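Side-chain contacts in SnoaL-like domain protein (Mycobacterium hassiacum, PDB 6P44), which probably catalyses the isomerisation of delta-5 to delta-4 3-oxosteroids as a ketosteroid isomerase of the NTF2-like, SnoaL-like family: residues 35-38 / 43-46; 13-18 / 77-82; 6-11 / 68-73. The protein carries 1 engineered substitution. All coordinates share one frame; numbering follows the deposited sequence. Where two conformers were deposited one is given.

Contact 1 of 3, residues 35-38 / 43-46; sequences TVEN and EVHI. Engineered in segment 35-38: Asn38 (natural residue Asp). With DNX (3,4-dinitrophenol), chain H.
Val36 and His45 face each other as an antiparallel hydrogen-bonded pair. His45 N donates to Val36 O at 2.9 Å, almost straight at 175°. Val36 N donates to His45 O, also at 2.9 Å, in the carbonyl plane. The same two carbonyl oxygens take CA-H...O contacts. The shorter runs from Thr35 CA to His45 O, 3.3 Å. Val44 has two conformers, and its methyl contacts hold for one of them. There chi1 of 176° makes the methyls diverge over the neighbouring strand. Val44 CG1 packs on Thr35 CB at 3.6 Å. Val44 CG2 lies against the extended chain of Glu37, 3.6 Å from Glu37 OE1. The other carboxylate oxygen, Glu37 OE2, accepts from Gly41 N in the connecting turn.

The two strands form a beta hairpin at one margin of the curved sheet of the NTF2-like fold. Strand 34-37 runs parallel to strand 108-121 on its other side. Val36 points to the face where helix 48-54 packs, and meets Ile51 and Met111.

Beyond the paired residues, two waters join the hairpin arms. Water 1 accepts from Asn38 N and donates to Glu43 O. Water 2 lies in plane at the edge of the His45 ring, 2.8 Å from NE2, and donates to Asn38 O. The ring also meets Phe54.

Asn38 is an engineered residue, Asp in the natural protein. Its side chain leaves the hairpin for the ligand pocket. ND2 comes within 3.4 Å of C5 of 3,4-dinitrophenol, while OD1 accepts from Trp115 NE1.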
loop_
_atom_site.group_PDB
_atom_site.type_symbol
_atom_site.label_atom_id
_atom_site.label_comp_id
_atom_site.label_asym_id
_atom_site.label_seq_id
_atom_site.Cartn_x
_atom_site.Cartn_y
_atom_site.Cartn_z
ATOM N N THR B 35 -5.101 3.946 14.074
ATOM C CA THR B 35 -4.079 2.925 14.214
ATOM C C THR B 35 -2.857 3.268 13.372
ATOM O O THR B 35 -2.970 3.817 12.273
ATOM C CB THR B 35 -4.614 1.549 13.789
ATOM O OG1 THR B 35 -5.076 1.596 12.427
ATOM C CG2 THR B 35 -5.760 1.129 14.690
ATOM N N VAL B 36 -1.682 2.911 13.887
ATOM C CA VAL B 36 -0.424 3.031 13.154
ATOM C C VAL B 36 0.277 1.689 13.232
ATOM O O VAL B 36 0.509 1.162 14.329
ATOM C CB VAL B 36 0.485 4.138 13.715
ATOM C CG1 VAL B 36 1.887 4.052 13.090
ATOM C CG2 VAL B 36 -0.128 5.505 13.460
ATOM N N GLU B 37 0.637 1.146 12.074
ATOM C CA GLU B 37 1.396 -0.097 11.979
ATOM C C GLU B 37 2.654 0.228 11.182
ATOM O O GLU B 37 2.611 0.334 9.951
ATOM C CB GLU B 37 0.547 -1.194 11.348
ATOM C CG GLU B 37 1.127 -2.565 11.481
ATOM C CD GLU B 37 0.241 -3.659 10.877
ATOM O OE1 GLU B 37 -0.982 -3.454 10.763
ATOM O OE2 GLU B 37 0.765 -4.736 10.529
ATOM N N ASN B 38 3.769 0.421 11.891
ATOM C CA ASN B 38 5.019 0.865 11.280
ATOM C C ASN B 38 6.183 0.135 11.942
ATOM O O ASN B 38 6.571 0.490 13.066
ATOM C CB ASN B 38 5.211 2.371 11.437
ATOM C CG ASN B 38 6.486 2.837 10.805
ATOM O OD1 ASN B 38 7.072 2.120 10.008
ATOM N ND2 ASN B 38 6.929 4.040 11.151
ATOM N N GLU B 43 3.516 -4.815 16.175
ATOM C CA GLU B 43 2.323 -4.554 16.963
ATOM C C GLU B 43 1.761 -3.168 16.662
ATOM O O GLU B 43 2.482 -2.167 16.674
ATOM C CB GLU B 43 2.607 -4.700 18.458
ATOM C CG GLU B 43 1.315 -4.670 19.252
ATOM C CD GLU B 43 1.490 -4.783 20.751
ATOM O OE1 GLU B 43 2.604 -5.070 21.230
ATOM O OE2 GLU B 43 0.472 -4.592 21.458
ATOM N N VAL B 44 0.451 -3.118 16.419
ATOM C CA VAL B 44 -0.228 -1.877 16.063
ATOM C C VAL B 44 -0.308 -0.935 17.263
ATOM O O VAL B 44 -0.587 -1.359 18.395
ATOM C CB VAL B 44 -1.639 -2.202 15.535
ATOM C CG1 VAL B 44 -2.418 -0.928 15.232
ATOM C CG2 VAL B 44 -1.579 -3.044 14.277
ATOM N N HIS B 45 -0.112 0.362 17.005
ATOM C CA HIS B 45 -0.267 1.416 18.005
ATOM C C HIS B 45 -1.669 1.996 17.839
ATOM O O HIS B 45 -2.042 2.421 16.740
ATOM C CB HIS B 45 0.762 2.510 17.747
ATOM C CG HIS B 45 2.161 1.992 17.682
ATOM N ND1 HIS B 45 2.877 1.639 18.805
ATOM C CD2 HIS B 45 2.949 1.694 16.622
ATOM C CE1 HIS B 45 4.054 1.163 18.438
ATOM N NE2 HIS B 45 4.121 1.183 17.121
ATOM N N ILE B 46 -2.456 1.981 18.910
ATOM C CA ILE B 46 -3.877 2.298 18.839
ATOM C C ILE B 46 -4.171 3.540 19.674
ATOM O O ILE B 46 -3.880 3.578 20.880
ATOM C CB ILE B 46 -4.731 1.110 19.321
ATOM C CG1 ILE B 46 -4.451 -0.137 18.477
ATOM C CG2 ILE B 46 -6.219 1.467 19.264
ATOM C CD1 ILE B 46 -5.088 -1.448 19.034
HETATM C C1 DNX H . 6.691 6.962 8.472
HETATM C C2 DNX H . 7.323 7.717 9.449
HETATM C C3 DNX H . 8.530 7.283 9.949
HETATM N N3 DNX H . 9.140 8.102 10.997
HETATM C C4 DNX H . 9.120 6.117 9.482
HETATM N N4 DNX H . 10.392 5.621 10.001
HETATM C C5 DNX H . 8.492 5.375 8.499
HETATM C C6 DNX H . 7.274 5.795 7.996
HETATM O O1 DNX H . 5.494 7.386 7.986
HETATM O O31 DNX H . 8.824 7.887 12.155
HETATM O O32 DNX H . 9.917 8.985 10.664
HETATM O O41 DNX H . 10.533 4.417 10.127
HETATM O O42 DNX H . 11.264 6.434 10.272
HETATM O O HOH W 1 3.573 -0.748 14.516
HETATM O O HOH W 2 6.325 0.049 15.816
#

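Contact 2 of 3, residues 13-18 / 77-82; sequences RYLEFV and VAFYWT. With DNX (3,4-dinitrophenol), chain H.
The first torsions of Leu15 and Trp81 aim the two side chains at each other. Leu15 holds CG anti to its carbonyl carbon, with chi1 at -66°. Trp81 places CG between its backbone N and carbonyl carbon, chi1 62°. Both side chains lie between helix 4-20 and the curved sheet, in the cone-like interior of the NTF2-like fold where the ligand pocket is found. Methyl CD2 of Leu15 sits over one face of the indole. It is 3.6 Å from the centroid of the six-membered ring of Trp81 and 17° off the normal, a CH-pi contact. The other methyl of Leu15, CD1, approaches Phe79 CE2 more loosely at 4.3 Å. Phe79, two residues before Trp81 on the strand, also places CE2 over the indole plane, toward its rim. Trp81 NE1 is hydrogen-bonded to Ser98 OG of strand 92-102.

Tyr14 extends from the same helix toward the pocket, and Val18 CG2 rests over a face of its ring. Its hydroxyl has two hydrogen-bond partners, Tyr55 OH and the ligand oxygen. This is consistent with the oxyanion hole of ketosteroid isomerases, in which the dinitrophenol would mimic the dienolate intermediate. Trp81 borders the same oxygen, with CZ2 3.5 Å from O1 of the ligand. The bond from Tyr14 OH to O1 of the dinitrophenol is very short, 2.5 Å, with O1 in the plane of the tyrosine ring.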
loop_
_atom_site.group_PDB
_atom_site.type_symbol
_atom_site.label_atom_id
_atom_site.label_comp_id
_atom_site.label_asym_id
_atom_site.label_seq_id
_atom_site.Cartn_x
_atom_site.Cartn_y
_atom_site.Cartn_z
ATOM N N ARG B 13 0.882 17.360 4.524
ATOM C CA ARG B 13 1.184 17.992 5.800
ATOM C C ARG B 13 1.815 17.007 6.772
ATOM O O ARG B 13 2.664 17.397 7.583
ATOM C CB ARG B 13 -0.058 18.634 6.377
ATOM C CG ARG B 13 -0.506 19.794 5.540
ATOM C CD ARG B 13 -1.461 20.648 6.304
ATOM N NE ARG B 13 -2.536 19.857 6.897
ATOM C CZ ARG B 13 -3.554 19.343 6.217
ATOM N NH1 ARG B 13 -3.643 19.527 4.909
ATOM N NH2 ARG B 13 -4.482 18.633 6.846
ATOM N N TYR B 14 1.435 15.729 6.694
ATOM C CA TYR B 14 2.127 14.710 7.468
ATOM C C TYR B 14 3.611 14.720 7.143
ATOM O O TYR B 14 4.459 14.745 8.041
ATOM C CB TYR B 14 1.500 13.346 7.148
ATOM C CG TYR B 14 2.245 12.185 7.735
ATOM C CD1 TYR B 14 2.165 11.912 9.082
ATOM C CD2 TYR B 14 3.036 11.364 6.949
ATOM C CE1 TYR B 14 2.848 10.864 9.642
ATOM C CE2 TYR B 14 3.729 10.296 7.504
ATOM C CZ TYR B 14 3.620 10.045 8.856
ATOM O OH TYR B 14 4.296 8.998 9.450
ATOM N N LEU B 15 3.944 14.718 5.849
ATOM C CA LEU B 15 5.349 14.686 5.450
ATOM C C LEU B 15 6.068 15.967 5.851
ATOM O O LEU B 15 7.261 15.928 6.166
ATOM C CB LEU B 15 5.475 14.366 3.952
ATOM C CG LEU B 15 4.995 12.942 3.588
ATOM C CD1 LEU B 15 5.031 12.663 2.076
ATOM C CD2 LEU B 15 5.781 11.854 4.343
ATOM N N GLU B 16 5.372 17.105 5.826
ATOM C CA GLU B 16 5.948 18.346 6.338
ATOM C C GLU B 16 6.321 18.211 7.807
ATOM O O GLU B 16 7.436 18.560 8.214
ATOM C CB GLU B 16 4.946 19.484 6.157
ATOM C CG GLU B 16 5.366 20.772 6.816
ATOM C CD GLU B 16 4.262 21.788 6.825
ATOM O OE1 GLU B 16 3.293 21.602 6.057
ATOM O OE2 GLU B 16 4.368 22.762 7.605
ATOM N N PHE B 17 5.389 17.716 8.623
ATOM C CA PHE B 17 5.636 17.612 10.057
ATOM C C PHE B 17 6.695 16.562 10.368
ATOM O O PHE B 17 7.440 16.708 11.343
ATOM C CB PHE B 17 4.331 17.288 10.785
ATOM C CG PHE B 17 3.232 18.284 10.555
ATOM C CD1 PHE B 17 3.509 19.629 10.405
ATOM C CD2 PHE B 17 1.911 17.868 10.505
ATOM C CE1 PHE B 17 2.477 20.548 10.200
ATOM C CE2 PHE B 17 0.887 18.770 10.310
ATOM C CZ PHE B 17 1.175 20.108 10.156
ATOM N N VAL B 18 6.771 15.493 9.573
ATOM C CA VAL B 18 7.884 14.550 9.704
ATOM C C VAL B 18 9.211 15.255 9.430
ATOM O O VAL B 18 10.171 15.138 10.201
ATOM C CB VAL B 18 7.678 13.342 8.773
ATOM C CG1 VAL B 18 8.961 12.503 8.657
ATOM C CG2 VAL B 18 6.530 12.462 9.256
ATOM N N VAL B 77 -5.048 6.846 0.592
ATOM C CA VAL B 77 -3.926 7.363 -0.184
ATOM C C VAL B 77 -2.779 6.370 -0.063
ATOM O O VAL B 77 -2.358 6.040 1.052
ATOM C CB VAL B 77 -3.455 8.749 0.292
ATOM C CG1 VAL B 77 -2.328 9.236 -0.617
ATOM C CG2 VAL B 77 -4.593 9.765 0.308
ATOM N N ALA B 78 -2.285 5.886 -1.197
ATOM C CA ALA B 78 -1.066 5.088 -1.252
ATOM C C ALA B 78 0.025 5.971 -1.811
ATOM O O ALA B 78 -0.193 6.666 -2.809
ATOM C CB ALA B 78 -1.222 3.860 -2.142
ATOM N N PHE B 79 1.186 5.971 -1.166
ATOM C CA PHE B 79 2.270 6.838 -1.604
ATOM C C PHE B 79 3.612 6.160 -1.429
ATOM O O PHE B 79 3.839 5.442 -0.454
ATOM C CB PHE B 79 2.239 8.240 -0.971
ATOM C CG PHE B 79 2.135 8.287 0.541
ATOM C CD1 PHE B 79 0.969 7.936 1.215
ATOM C CD2 PHE B 79 3.201 8.756 1.285
ATOM C CE1 PHE B 79 0.886 8.047 2.610
ATOM C CE2 PHE B 79 3.120 8.844 2.674
ATOM C CZ PHE B 79 1.964 8.506 3.319
ATOM N N TYR B 80 4.475 6.368 -2.416
ATOM C CA TYR B 80 5.831 5.840 -2.431
ATOM C C TYR B 80 6.748 7.049 -2.305
ATOM O O TYR B 80 6.619 8.009 -3.076
ATOM C CB TYR B 80 6.043 5.097 -3.753
ATOM C CG TYR B 80 7.368 4.399 -3.947
ATOM C CD1 TYR B 80 8.077 3.850 -2.887
ATOM C CD2 TYR B 80 7.916 4.292 -5.217
ATOM C CE1 TYR B 80 9.290 3.208 -3.097
ATOM C CE2 TYR B 80 9.122 3.657 -5.424
ATOM C CZ TYR B 80 9.804 3.118 -4.367
ATOM O OH TYR B 80 11.020 2.484 -4.581
ATOM N N TRP B 81 7.596 7.047 -1.279
ATOM C CA TRP B 81 8.280 8.262 -0.869
ATOM C C TRP B 81 9.613 7.926 -0.223
ATOM O O TRP B 81 9.890 6.777 0.122
ATOM C CB TRP B 81 7.409 9.089 0.070
ATOM C CG TRP B 81 7.047 8.417 1.361
ATOM C CD1 TRP B 81 6.193 7.368 1.533
ATOM C CD2 TRP B 81 7.501 8.782 2.668
ATOM N NE1 TRP B 81 6.085 7.058 2.863
ATOM C CE2 TRP B 81 6.871 7.916 3.586
ATOM C CE3 TRP B 81 8.365 9.769 3.154
ATOM C CZ2 TRP B 81 7.092 7.997 4.962
ATOM C CZ3 TRP B 81 8.588 9.847 4.515
ATOM C CH2 TRP B 81 7.951 8.977 5.404
ATOM N N THR B 82 10.457 8.945 -0.103
ATOM C CA THR B 82 11.741 8.787 0.561
ATOM C C THR B 82 11.842 9.705 1.771
ATOM O O THR B 82 11.336 10.834 1.768
ATOM C CB THR B 82 12.923 9.055 -0.377
ATOM O OG1 THR B 82 12.954 10.434 -0.735
ATOM C CG2 THR B 82 12.821 8.223 -1.629
HETATM C C1 DNX H . 6.691 6.962 8.472
HETATM C C2 DNX H . 7.323 7.717 9.449
HETATM C C3 DNX H . 8.530 7.283 9.949
HETATM N N3 DNX H . 9.140 8.102 10.997
HETATM C C4 DNX H . 9.120 6.117 9.482
HETATM N N4 DNX H . 10.392 5.621 10.001
HETATM C C5 DNX H . 8.492 5.375 8.499
HETATM C C6 DNX H . 7.274 5.795 7.996
HETATM O O1 DNX H . 5.494 7.386 7.986
HETATM O O31 DNX H . 8.824 7.887 12.155
HETATM O O32 DNX H . 9.917 8.985 10.664
HETATM O O41 DNX H . 10.533 4.417 10.127
HETATM O O42 DNX H . 11.264 6.434 10.272
#

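Contact 3 of 3, residues 6-11 / 68-73; sequences DNANTV and KTLRAL. With GAI (guanidine), chain G.
This is apolar packing of a helix on an outer strand of the sheet, with no hydrogen bond across it. Ala8 and Val11, one turn apart on helix 4-20, meet Leu70 and Ala72, two residues apart on strand 64-73. Helix 6-11 and strand 69-73 run at 141° to each other, with axes 8.4 Å apart at closest approach. Leu70 divides its methyls between the helix residues. Leu70 CD2 touches Ala8 CB at 3.9 Å, and Leu70 CD1 touches Val11 CG1 at 3.9 Å. The Val11 and Leu70 side chains run past each other in opposite senses. Ala8 CB also meets Ala72 CB, 4.2 Å away. Ala8 CA and Ala72 CA are 6.0 Å apart, consistent with two small side chains between them.

Thr69 and Arg71 lie on the opposite face of the strand. Arg71, bent at chi2 (104°), grips Thr69 side-on. Arg71 NE donates to Thr69 OG1 at 2.9 Å and Arg71 NH2 to the same OG1 at 3.1 Å, with OG1 in the guanidinium plane. Arg71 NH2 also forms a salt bridge with Asp95 of the second subunit. Guanidine N1 is 3.2 Å from Arg71 NH2, and the guanidine is hydrogen-bonded to the same Asp95.

Lys68 and Thr69 both oppose Tyr80 in a classic beta bulge. Val77 of strand 76-85 packs on Leu70. Val11 also packs on Phe79 of that strand and on Met100 and Phe102 of strand 92-102. The helix thus lies on one face of the sheet, and the second subunit meets the other.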
loop_
_atom_site.group_PDB
_atom_site.type_symbol
_atom_site.label_atom_id
_atom_site.label_comp_id
_atom_site.label_asym_id
_atom_site.label_seq_id
_atom_site.Cartn_x
_atom_site.Cartn_y
_atom_site.Cartn_z
ATOM N N ASP B 6 -8.446 16.421 -0.484
ATOM C CA ASP B 6 -8.209 16.730 0.924
ATOM C C ASP B 6 -7.216 15.740 1.514
ATOM O O ASP B 6 -6.314 16.118 2.275
ATOM C CB ASP B 6 -9.504 16.593 1.747
ATOM C CG ASP B 6 -10.531 17.679 1.488
ATOM O OD1 ASP B 6 -10.158 18.838 1.208
ATOM O OD2 ASP B 6 -11.740 17.365 1.641
ATOM N N ASN B 7 -7.389 14.460 1.197
ATOM C CA ASN B 7 -6.549 13.437 1.805
ATOM C C ASN B 7 -5.116 13.532 1.302
ATOM O O ASN B 7 -4.169 13.330 2.072
ATOM C CB ASN B 7 -7.142 12.064 1.560
ATOM C CG ASN B 7 -8.519 11.918 2.148
ATOM O OD1 ASN B 7 -8.910 12.638 3.079
ATOM N ND2 ASN B 7 -9.250 10.951 1.640
ATOM N N ALA B 8 -4.935 13.845 0.017
ATOM C CA ALA B 8 -3.601 14.094 -0.502
ATOM C C ALA B 8 -2.962 15.272 0.214
ATOM O O ALA B 8 -1.778 15.226 0.587
ATOM C CB ALA B 8 -3.673 14.335 -2.006
ATOM N N ASN B 9 -3.726 16.335 0.414
ATOM C CA ASN B 9 -3.216 17.479 1.155
ATOM C C ASN B 9 -2.784 17.068 2.553
ATOM O O ASN B 9 -1.762 17.540 3.061
ATOM C CB ASN B 9 -4.290 18.560 1.258
ATOM C CG ASN B 9 -4.546 19.276 -0.064
ATOM O OD1 ASN B 9 -3.756 19.194 -1.008
ATOM N ND2 ASN B 9 -5.663 19.986 -0.136
ATOM N N THR B 10 -3.579 16.225 3.209
ATOM C CA THR B 10 -3.219 15.796 4.554
ATOM C C THR B 10 -1.929 14.992 4.556
ATOM O O THR B 10 -1.101 15.158 5.458
ATOM C CB THR B 10 -4.380 15.020 5.170
ATOM O OG1 THR B 10 -5.522 15.896 5.220
ATOM C CG2 THR B 10 -4.028 14.489 6.570
ATOM N N VAL B 11 -1.739 14.123 3.559
ATOM C CA VAL B 11 -0.472 13.410 3.443
ATOM C C VAL B 11 0.687 14.389 3.325
ATOM O O VAL B 11 1.737 14.204 3.948
ATOM C CB VAL B 11 -0.493 12.393 2.288
ATOM C CG1 VAL B 11 0.901 11.842 2.050
ATOM C CG2 VAL B 11 -1.469 11.256 2.604
ATOM N N LYS B 68 7.566 10.211 -4.473
ATOM C CA LYS B 68 7.825 9.678 -5.807
ATOM C C LYS B 68 6.539 9.476 -6.604
ATOM O O LYS B 68 6.495 9.776 -7.806
ATOM C CB LYS B 68 8.604 8.366 -5.700
ATOM C CG LYS B 68 9.981 8.520 -5.060
ATOM C CD LYS B 68 10.668 7.168 -4.837
ATOM C CE LYS B 68 10.999 6.474 -6.144
ATOM N NZ LYS B 68 12.037 7.215 -6.906
ATOM N N THR B 69 5.490 8.980 -5.960
ATOM C CA THR B 69 4.180 8.904 -6.573
ATOM C C THR B 69 3.156 8.767 -5.458
ATOM O O THR B 69 3.421 8.164 -4.410
ATOM C CB THR B 69 4.083 7.747 -7.585
ATOM O OG1 THR B 69 2.788 7.744 -8.199
ATOM C CG2 THR B 69 4.332 6.406 -6.935
ATOM N N LEU B 70 1.986 9.339 -5.698
ATOM C CA LEU B 70 0.915 9.362 -4.720
ATOM C C LEU B 70 -0.402 9.142 -5.448
ATOM O O LEU B 70 -0.646 9.744 -6.502
ATOM C CB LEU B 70 0.903 10.707 -3.983
ATOM C CG LEU B 70 -0.160 10.893 -2.895
ATOM C CD1 LEU B 70 0.387 11.790 -1.803
ATOM C CD2 LEU B 70 -1.447 11.479 -3.430
ATOM N N ARG B 71 -1.235 8.264 -4.903
ATOM C CA ARG B 71 -2.530 7.941 -5.495
ATOM C C ARG B 71 -3.596 8.048 -4.414
ATOM O O ARG B 71 -3.692 7.177 -3.532
ATOM C CB ARG B 71 -2.540 6.540 -6.128
ATOM C CG ARG B 71 -1.573 6.369 -7.310
ATOM C CD ARG B 71 -0.343 5.604 -6.933
ATOM N NE ARG B 71 0.760 5.728 -7.894
ATOM C CZ ARG B 71 1.034 4.889 -8.896
ATOM N NH1 ARG B 71 0.290 3.829 -9.132
ATOM N NH2 ARG B 71 2.078 5.127 -9.684
ATOM N N ALA B 72 -4.399 9.101 -4.499
ATOM C CA ALA B 72 -5.507 9.342 -3.585
ATOM C C ALA B 72 -6.783 8.849 -4.252
ATOM O O ALA B 72 -7.218 9.403 -5.268
ATOM C CB ALA B 72 -5.588 10.822 -3.217
ATOM N N LEU B 73 -7.376 7.807 -3.672
ATOM C CA LEU B 73 -8.477 7.063 -4.275
ATOM C C LEU B 73 -9.467 6.727 -3.177
ATOM O O LEU B 73 -9.074 6.171 -2.157
ATOM C CB LEU B 73 -7.968 5.727 -4.861
ATOM C CG LEU B 73 -6.861 5.870 -5.892
ATOM C CD1 LEU B 73 -6.368 4.511 -6.299
ATOM C CD2 LEU B 73 -7.303 6.657 -7.116
HETATM C C GAI G . 3.110 7.594 -12.462
HETATM N N1 GAI G . 3.782 7.306 -11.314
HETATM N N2 GAI G . 2.446 8.779 -12.482
HETATM N N3 GAI G . 3.120 6.805 -13.492
#

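In the fold
From the N terminus, helix 4-20 supplies first 6-11 and then 13-18. Contact 1 closes the shortest loop, the hairpin of strands 34-37 and 45-46. It nests inside the long loops closed by contacts 2 and 3. The chain then reaches 68-73, which closes contact 3, and 77-82, which closes contact 2. Their segments alternate, so these two loops cross. Contacts 2 and 3 tie successive turns of one helix to two neighbouring strands and touch through those strands, with centres about 8 Å apart. Contact 1 lies at the other margin of the sheet, its centre about 20 Å from that of contact 3. Dinitrophenol touches both contacts 1 and 2.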